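Local coordinates for protein restriction endonuclease PacI (Pseudomonas alcaligenes, PDB 3M7K) that cuts DNA at a rare eight-base-pair target as an HNH restriction endonuclease, captured here in complex with its cleaved DNA product, at residues A[52-57]-A[105-110]; A[68-73]-A[87-92]. One frame throughout, in Å; residues are numbered along the deposited sequence.

Contact 1: A[52-57]-A[105-110]; sequences LAWYGL and ARLACF. With ZN (zinc ion), chain D; nucleotides of chain C.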
loop_
_atom_site.group_PDB
_atom_site.type_symbol
_atom_site.label_atom_id
_atom_site.label_comp_id
_atom_site.label_asym_id
_atom_site.label_seq_id
_atom_site.Cartn_x
_atom_site.Cartn_y
_atom_site.Cartn_z
ATOM N N LEU A 52 -25.412 10.189 -2.458
ATOM C CA LEU A 52 -25.252 11.044 -3.641
ATOM C C LEU A 52 -25.015 12.495 -3.249
ATOM O O LEU A 52 -24.193 13.170 -3.879
ATOM C CB LEU A 52 -26.422 10.918 -4.626
ATOM C CG LEU A 52 -26.621 9.599 -5.393
ATOM C CD1 LEU A 52 -27.816 9.746 -6.335
ATOM C CD2 LEU A 52 -25.405 9.167 -6.183
ATOM N N ALA A 53 -25.687 12.959 -2.196
ATOM C CA ALA A 53 -25.437 14.311 -1.690
ATOM C C ALA A 53 -24.048 14.417 -1.070
ATOM O O ALA A 53 -23.367 15.432 -1.222
ATOM C CB ALA A 53 -26.515 14.742 -0.672
ATOM N N TRP A 54 -23.651 13.370 -0.350
ATOM C CA TRP A 54 -22.333 13.305 0.275
ATOM C C TRP A 54 -21.246 13.282 -0.804
ATOM O O TRP A 54 -20.223 13.976 -0.674
ATOM C CB TRP A 54 -22.265 12.087 1.196
ATOM C CG TRP A 54 -20.955 11.897 1.916
ATOM C CD1 TRP A 54 -20.594 12.421 3.136
ATOM C CD2 TRP A 54 -19.843 11.142 1.455
ATOM N NE1 TRP A 54 -19.315 12.029 3.455
ATOM C CE2 TRP A 54 -18.830 11.243 2.439
ATOM C CE3 TRP A 54 -19.596 10.381 0.300
ATOM C CZ2 TRP A 54 -17.580 10.604 2.303
ATOM C CZ3 TRP A 54 -18.353 9.747 0.167
ATOM C CH2 TRP A 54 -17.365 9.862 1.166
ATOM N N TYR A 55 -21.481 12.524 -1.874
ATOM C CA TYR A 55 -20.461 12.295 -2.905
ATOM C C TYR A 55 -20.236 13.553 -3.748
ATOM O O TYR A 55 -19.157 13.747 -4.328
ATOM C CB TYR A 55 -20.850 11.105 -3.802
ATOM C CG TYR A 55 -19.706 10.484 -4.614
ATOM C CD1 TYR A 55 -19.793 10.381 -6.002
ATOM C CD2 TYR A 55 -18.563 9.978 -3.991
ATOM C CE1 TYR A 55 -18.761 9.799 -6.763
ATOM C CE2 TYR A 55 -17.514 9.402 -4.739
ATOM C CZ TYR A 55 -17.634 9.310 -6.128
ATOM O OH TYR A 55 -16.636 8.757 -6.873
ATOM N N GLY A 56 -21.262 14.398 -3.815
ATOM C CA GLY A 56 -21.206 15.620 -4.592
ATOM C C GLY A 56 -20.866 15.406 -6.057
ATOM O O GLY A 56 -21.281 14.424 -6.692
ATOM N N LEU A 57 -20.082 16.332 -6.585
ATOM C CA LEU A 57 -19.764 16.337 -8.003
ATOM C C LEU A 57 -18.268 16.332 -8.248
ATOM O O LEU A 57 -17.483 16.834 -7.435
ATOM C CB LEU A 57 -20.397 17.546 -8.678
ATOM C CG LEU A 57 -21.927 17.588 -8.661
ATOM C CD1 LEU A 57 -22.386 18.922 -9.158
ATOM C CD2 LEU A 57 -22.548 16.422 -9.488
ATOM N N ALA A 105 -17.195 7.881 6.989
ATOM C CA ALA A 105 -16.754 7.965 5.595
ATOM C C ALA A 105 -15.840 9.150 5.377
ATOM O O ALA A 105 -16.073 10.252 5.895
ATOM C CB ALA A 105 -17.932 8.051 4.668
ATOM N N ARG A 106 -14.821 8.905 4.565
ATOM C CA ARG A 106 -13.881 9.903 4.137
ATOM C C ARG A 106 -13.664 9.628 2.654
ATOM O O ARG A 106 -13.533 8.463 2.259
ATOM C CB ARG A 106 -12.599 9.629 4.917
ATOM C CG ARG A 106 -11.610 10.692 4.848
ATOM C CD ARG A 106 -10.943 10.855 6.199
ATOM N NE ARG A 106 -9.902 11.819 5.985
ATOM C CZ ARG A 106 -9.035 12.238 6.888
ATOM N NH1 ARG A 106 -9.076 11.784 8.135
ATOM N NH2 ARG A 106 -8.122 13.115 6.512
ATOM N N LEU A 107 -13.618 10.662 1.817
ATOM C CA LEU A 107 -13.290 10.444 0.408
ATOM C C LEU A 107 -11.814 10.125 0.320
ATOM O O LEU A 107 -10.995 10.774 0.985
ATOM C CB LEU A 107 -13.590 11.692 -0.411
ATOM C CG LEU A 107 -13.977 11.646 -1.877
ATOM C CD1 LEU A 107 -15.214 10.771 -2.177
ATOM C CD2 LEU A 107 -14.199 13.097 -2.318
ATOM N N ALA A 108 -11.473 9.115 -0.470
ATOM C CA ALA A 108 -10.075 8.730 -0.650
ATOM C C ALA A 108 -9.801 8.194 -2.062
ATOM O O ALA A 108 -10.603 7.434 -2.610
ATOM C CB ALA A 108 -9.660 7.682 0.407
ATOM N N CYS A 109 -8.654 8.558 -2.630
ATOM C CA CYS A 109 -8.248 7.988 -3.904
ATOM C C CYS A 109 -7.822 6.549 -3.642
ATOM O O CYS A 109 -7.500 6.173 -2.492
ATOM C CB CYS A 109 -7.092 8.795 -4.551
ATOM S SG CYS A 109 -5.410 8.592 -3.794
ATOM N N PHE A 110 -7.848 5.725 -4.673
ATOM C CA PHE A 110 -7.559 4.294 -4.492
ATOM C C PHE A 110 -6.123 4.030 -4.036
ATOM O O PHE A 110 -5.845 3.006 -3.375
ATOM C CB PHE A 110 -7.860 3.536 -5.787
ATOM C CG PHE A 110 -8.047 2.038 -5.611
ATOM C CD1 PHE A 110 -8.686 1.517 -4.482
ATOM C CD2 PHE A 110 -7.606 1.152 -6.604
ATOM C CE1 PHE A 110 -8.858 0.152 -4.318
ATOM C CE2 PHE A 110 -7.812 -0.236 -6.480
ATOM C CZ PHE A 110 -8.442 -0.742 -5.331
HETATM ZN ZN ZN D . -4.985 10.079 -2.045
ATOM P P DA C 2 -12.519 2.619 -4.860
ATOM O OP1 DA C 2 -11.510 3.690 -5.002
ATOM O OP2 DA C 2 -13.900 2.973 -4.462
ATOM O "O5'" DA C 2 -12.611 1.727 -6.177
ATOM C "C5'" DA C 2 -11.519 1.740 -7.128
ATOM C "C4'" DA C 2 -12.006 1.347 -8.517
ATOM O "O4'" DA C 2 -12.428 -0.040 -8.512
ATOM C "C3'" DA C 2 -13.214 2.106 -9.056
ATOM O "O3'" DA C 2 -13.072 2.272 -10.493
ATOM C "C2'" DA C 2 -14.420 1.232 -8.698
ATOM C "C1'" DA C 2 -13.821 -0.178 -8.755
ATOM N N9 DA C 2 -14.289 -1.126 -7.739
ATOM C C8 DA C 2 -15.042 -0.905 -6.614
ATOM N N7 DA C 2 -15.286 -1.985 -5.896
ATOM C C5 DA C 2 -14.629 -2.986 -6.596
ATOM C C6 DA C 2 -14.474 -4.370 -6.361
ATOM N N6 DA C 2 -15.006 -4.981 -5.297
ATOM N N1 DA C 2 -13.749 -5.094 -7.262
ATOM C C2 DA C 2 -13.227 -4.466 -8.324
ATOM N N3 DA C 2 -13.304 -3.159 -8.649
ATOM C C4 DA C 2 -14.018 -2.477 -7.730
ATOM O OP3 DT C 1 -12.902 -2.964 1.350
ATOM P P DT C 1 -13.512 -1.608 1.325
ATOM O OP1 DT C 1 -13.359 -0.722 2.472
ATOM O OP2 DT C 1 -14.924 -1.771 0.981
ATOM O "O5'" DT C 1 -12.736 -0.975 0.077
ATOM C "C5'" DT C 1 -13.180 0.066 -0.698
ATOM C "C4'" DT C 1 -12.169 0.245 -1.829
ATOM O "O4'" DT C 1 -11.454 -0.988 -2.058
ATOM C "C3'" DT C 1 -12.792 0.639 -3.142
ATOM O "O3'" DT C 1 -11.929 1.545 -3.835
ATOM C "C2'" DT C 1 -12.940 -0.709 -3.858
ATOM C "C1'" DT C 1 -11.723 -1.490 -3.357
ATOM N N1 DT C 1 -12.031 -2.924 -3.254
ATOM C C2 DT C 1 -11.404 -3.805 -4.106
ATOM O O2 DT C 1 -10.592 -3.478 -4.947
ATOM N N3 DT C 1 -11.758 -5.115 -3.947
ATOM C C4 DT C 1 -12.672 -5.621 -3.038
ATOM O O4 DT C 1 -12.916 -6.819 -2.998
ATOM C C5 DT C 1 -13.301 -4.656 -2.165
ATOM C C7 DT C 1 -14.312 -5.110 -1.138
ATOM C C6 DT C 1 -12.954 -3.357 -2.311
#
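The indole of Trp54 is set against strand 105-108 through the atoms of its six-membered ring: Arg106 C sits at the ring edge, in the ring plane, while Ala105 CB comes in obliquely, 3.5 Å from CZ2. Next along helix 48-55, the Tyr55 ring takes Leu107 CD1 at an oblique angle, 3.7 Å from CE2. On Phe110, C5' of DA2 of chain C lies over the centre of one face, 3.7 Å above the ring plane. The strand is the second of the beta-beta-alpha-metal motif of HNH nucleases, and helix 48-55 packs beside it. No hydrogen bond joins the two segments; the contact is apolar. Leu107 CD1 meets both aromatic rings, 4.0 Å from Trp54 CZ3. Leu107 and Tyr55 cross at about a right angle, whereas Leu107 and Trp54 slide past each other in opposite directions. With CG anti to the backbone N (chi1 -180°), Trp54 brings CH2 to within 3.9 Å of Leu107 N.

Past the strand, the segment turns into helix 110-116 and reaches the DNA. Phe110 CD1 lies 3.3 Å from O3' of DT1 of chain C, and CE1 and CZ follow the sugar toward its thymine base. Cutting Phe110 back to alanine would probably leave C5' of DA2 and the sugar of DT1 without the ring they pack on. One residue earlier, Cys109 occupies the N-cap of that helix; its SG caps a backbone N and, with Cys63, Cys66 and Cys112, ligates zinc, the SG-Zn bond being 2.3 Å.

Contact 2: A[68-73]-A[87-92]; sequences ISEAGF and QCLGVD. With MG (magnesium ion), chain F; nucleotides of chain C.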
loop_
_atom_site.group_PDB
_atom_site.type_symbol
_atom_site.label_atom_id
_atom_site.label_comp_id
_atom_site.label_asym_id
_atom_site.label_seq_id
_atom_site.Cartn_x
_atom_site.Cartn_y
_atom_site.Cartn_z
ATOM N N ILE A 68 -5.344 14.989 -3.764
ATOM C CA ILE A 68 -5.414 14.940 -5.220
ATOM C C ILE A 68 -6.874 15.109 -5.686
ATOM O O ILE A 68 -7.791 14.600 -5.040
ATOM C CB ILE A 68 -4.778 13.659 -5.792
ATOM C CG1 ILE A 68 -4.484 13.851 -7.291
ATOM C CG2 ILE A 68 -5.689 12.420 -5.545
ATOM C CD1 ILE A 68 -3.562 12.820 -7.857
ATOM N N SER A 69 -7.071 15.834 -6.788
ATOM C CA SER A 69 -8.405 16.029 -7.353
ATOM C C SER A 69 -8.782 14.769 -8.121
ATOM O O SER A 69 -7.903 13.976 -8.516
ATOM C CB SER A 69 -8.424 17.232 -8.297
ATOM O OG SER A 69 -7.652 16.952 -9.457
ATOM N N GLU A 70 -10.078 14.580 -8.333
ATOM C CA GLU A 70 -10.533 13.453 -9.137
ATOM C C GLU A 70 -9.902 13.442 -10.547
ATOM O O GLU A 70 -9.519 12.375 -11.052
ATOM C CB GLU A 70 -12.056 13.447 -9.216
ATOM C CG GLU A 70 -12.600 12.259 -9.936
ATOM C CD GLU A 70 -14.011 11.960 -9.549
ATOM O OE1 GLU A 70 -14.913 12.251 -10.360
ATOM O OE2 GLU A 70 -14.216 11.442 -8.433
ATOM N N ALA A 71 -9.803 14.612 -11.175
ATOM C CA ALA A 71 -9.149 14.721 -12.495
ATOM C C ALA A 71 -7.659 14.397 -12.420
ATOM O O ALA A 71 -7.118 13.730 -13.306
ATOM C CB ALA A 71 -9.380 16.112 -13.130
ATOM N N GLY A 72 -7.007 14.862 -11.352
ATOM C CA GLY A 72 -5.591 14.553 -11.103
ATOM C C GLY A 72 -5.380 13.054 -10.964
ATOM O O GLY A 72 -4.502 12.469 -11.611
ATOM N N PHE A 73 -6.205 12.413 -10.150
ATOM C CA PHE A 73 -6.105 10.971 -10.003
ATOM C C PHE A 73 -6.374 10.213 -11.296
ATOM O O PHE A 73 -5.692 9.246 -11.597
ATOM C CB PHE A 73 -7.023 10.460 -8.898
ATOM C CG PHE A 73 -6.746 9.046 -8.510
ATOM C CD1 PHE A 73 -5.614 8.737 -7.750
ATOM C CD2 PHE A 73 -7.593 8.014 -8.907
ATOM C CE1 PHE A 73 -5.325 7.421 -7.381
ATOM C CE2 PHE A 73 -7.313 6.663 -8.511
ATOM C CZ PHE A 73 -6.170 6.391 -7.764
ATOM N N GLN A 87 -11.426 6.368 -12.619
ATOM C CA GLN A 87 -11.795 7.710 -13.059
ATOM C C GLN A 87 -12.557 8.470 -11.987
ATOM O O GLN A 87 -12.993 9.608 -12.199
ATOM C CB GLN A 87 -12.624 7.621 -14.334
ATOM C CG GLN A 87 -11.880 6.979 -15.494
ATOM C CD GLN A 87 -12.825 6.444 -16.560
ATOM O OE1 GLN A 87 -13.607 7.199 -17.139
ATOM N NE2 GLN A 87 -12.761 5.129 -16.817
ATOM N N CYS A 88 -12.718 7.837 -10.831
ATOM C CA CYS A 88 -13.342 8.498 -9.709
ATOM C C CYS A 88 -12.686 8.135 -8.375
ATOM O O CYS A 88 -11.927 7.148 -8.272
ATOM C CB CYS A 88 -14.843 8.196 -9.671
ATOM S SG CYS A 88 -15.220 6.507 -9.248
ATOM N N LEU A 89 -12.967 8.961 -7.380
ATOM C CA LEU A 89 -12.452 8.755 -6.029
ATOM C C LEU A 89 -13.401 7.892 -5.238
ATOM O O LEU A 89 -14.614 7.935 -5.454
ATOM C CB LEU A 89 -12.247 10.092 -5.327
ATOM C CG LEU A 89 -11.305 11.045 -6.066
ATOM C CD1 LEU A 89 -11.105 12.265 -5.230
ATOM C CD2 LEU A 89 -9.945 10.405 -6.389
ATOM N N GLY A 90 -12.843 7.104 -4.319
ATOM C CA GLY A 90 -13.651 6.159 -3.559
ATOM C C GLY A 90 -13.846 6.575 -2.124
ATOM O O GLY A 90 -13.602 7.731 -1.750
ATOM N N VAL A 91 -14.273 5.627 -1.310
ATOM C CA VAL A 91 -14.681 5.925 0.063
ATOM C C VAL A 91 -13.869 5.114 1.081
ATOM O O VAL A 91 -13.846 3.886 1.011
ATOM C CB VAL A 91 -16.193 5.618 0.263
ATOM C CG1 VAL A 91 -16.629 5.985 1.673
ATOM C CG2 VAL A 91 -17.052 6.363 -0.769
ATOM N N ASP A 92 -13.194 5.808 1.999
ATOM C CA ASP A 92 -12.462 5.179 3.094
ATOM C C ASP A 92 -13.361 5.111 4.334
ATOM O O ASP A 92 -13.955 6.115 4.735
ATOM C CB ASP A 92 -11.227 6.002 3.465
ATOM C CG ASP A 92 -10.554 5.510 4.728
ATOM O OD1 ASP A 92 -10.344 4.284 4.821
ATOM O OD2 ASP A 92 -10.220 6.341 5.628
HETATM MG MG MG F . -10.303 2.235 3.623
ATOM P P DA C 3 -13.959 3.389 -11.236
ATOM O OP1 DA C 3 -13.111 4.578 -11.496
ATOM O OP2 DA C 3 -15.251 3.559 -10.519
ATOM O "O5'" DA C 3 -14.291 2.639 -12.585
ATOM C "C5'" DA C 3 -13.444 2.727 -13.713
ATOM C "C4'" DA C 3 -13.924 1.766 -14.803
ATOM O "O4'" DA C 3 -14.204 0.477 -14.204
ATOM C "C3'" DA C 3 -15.224 2.124 -15.521
ATOM O "O3'" DA C 3 -15.230 1.498 -16.798
ATOM C "C2'" DA C 3 -16.293 1.482 -14.639
ATOM C "C1'" DA C 3 -15.591 0.176 -14.261
ATOM N N9 DA C 3 -15.990 -0.375 -12.963
ATOM C C8 DA C 3 -16.370 0.303 -11.840
ATOM N N7 DA C 3 -16.653 -0.479 -10.823
ATOM C C5 DA C 3 -16.452 -1.766 -11.328
ATOM C C6 DA C 3 -16.568 -3.065 -10.766
ATOM N N6 DA C 3 -16.955 -3.309 -9.512
ATOM N N1 DA C 3 -16.260 -4.123 -11.547
ATOM C C2 DA C 3 -15.871 -3.918 -12.813
ATOM N N3 DA C 3 -15.720 -2.756 -13.446
ATOM C C4 DA C 3 -16.033 -1.712 -12.641
ATOM P P DA C 2 -12.519 2.619 -4.860
ATOM O OP1 DA C 2 -11.510 3.690 -5.002
ATOM O OP2 DA C 2 -13.900 2.973 -4.462
ATOM O "O5'" DA C 2 -12.611 1.727 -6.177
ATOM C "C5'" DA C 2 -11.519 1.740 -7.128
ATOM C "C4'" DA C 2 -12.006 1.347 -8.517
ATOM O "O4'" DA C 2 -12.428 -0.040 -8.512
ATOM C "C3'" DA C 2 -13.214 2.106 -9.056
ATOM O "O3'" DA C 2 -13.072 2.272 -10.493
ATOM C "C2'" DA C 2 -14.420 1.232 -8.698
ATOM C "C1'" DA C 2 -13.821 -0.178 -8.755
ATOM N N9 DA C 2 -14.289 -1.126 -7.739
ATOM C C8 DA C 2 -15.042 -0.905 -6.614
ATOM N N7 DA C 2 -15.286 -1.985 -5.896
ATOM C C5 DA C 2 -14.629 -2.986 -6.596
ATOM C C6 DA C 2 -14.474 -4.370 -6.361
ATOM N N6 DA C 2 -15.006 -4.981 -5.297
ATOM N N1 DA C 2 -13.749 -5.094 -7.262
ATOM C C2 DA C 2 -13.227 -4.466 -8.324
ATOM N N3 DA C 2 -13.304 -3.159 -8.649
ATOM C C4 DA C 2 -14.018 -2.477 -7.730
HETATM O O HOH W 1 -11.038 1.464 5.674
HETATM O O HOH W 2 -8.014 1.818 4.062
#
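Glu70 OE2 accepts the backbone N-H of Leu89 at 3.0 Å and 159°, tying helix 70-74 to the run leading into the first strand of the beta-beta-alpha-metal motif. The donor meets OE2 from above the carboxylate, 40° out of its plane. Arg61 NE also pairs with OE2, while Lys25 and Ser58 hold OE1, so this buried acid is gripped at both oxygens and probably stays ionised. Extended from a CG anti to the backbone N (chi1 -176°), its chain runs alongside the backbone of Gln87 and Cys88.

The apolar share falls to Leu89, whose CD2 packs 3.9 Å from Phe73 CB while CD1 lies 4.1 Å from Ile68 O. Ser69 is the N-cap residue of the helix, its OG accepting from Gly72 N.

On the DNA side, Gln87 N donates to OP1 of DA3 of chain C in a nearly straight bond of 2.7 Å, and Cys88 N adds a weak one to the same oxygen. Gly90 CA comes 3.3 Å from OP2 of DA2 of chain C, where any CB would clash. At the far end, Asp92 OD1 binds magnesium at 2.4 Å, sharing the ion with two waters, Asn113 and a DNA phosphate.

Contact 2 is nested along the chain inside the loop closed by contact 1, and their centres lie 9 Å apart. Strands 90-93 and 105-108 join them as one antiparallel hairpin, where Asp92 N donates to Arg106 O at 2.7 Å. A second tie comes from helix 48-55: Tyr55 OH lies 2.6 Å from Leu89 O, a probable hydrogen bond. The two contacts carry different metals, zinc beside contact 1 and magnesium at the end of contact 2, about 11 Å from each other. The magnesium, held by Asp92 and Asn113, marks the active site of the beta-beta-alpha-metal motif, and the phosphate of DA2 is touched from both contacts, by Phe110 and by Gly90.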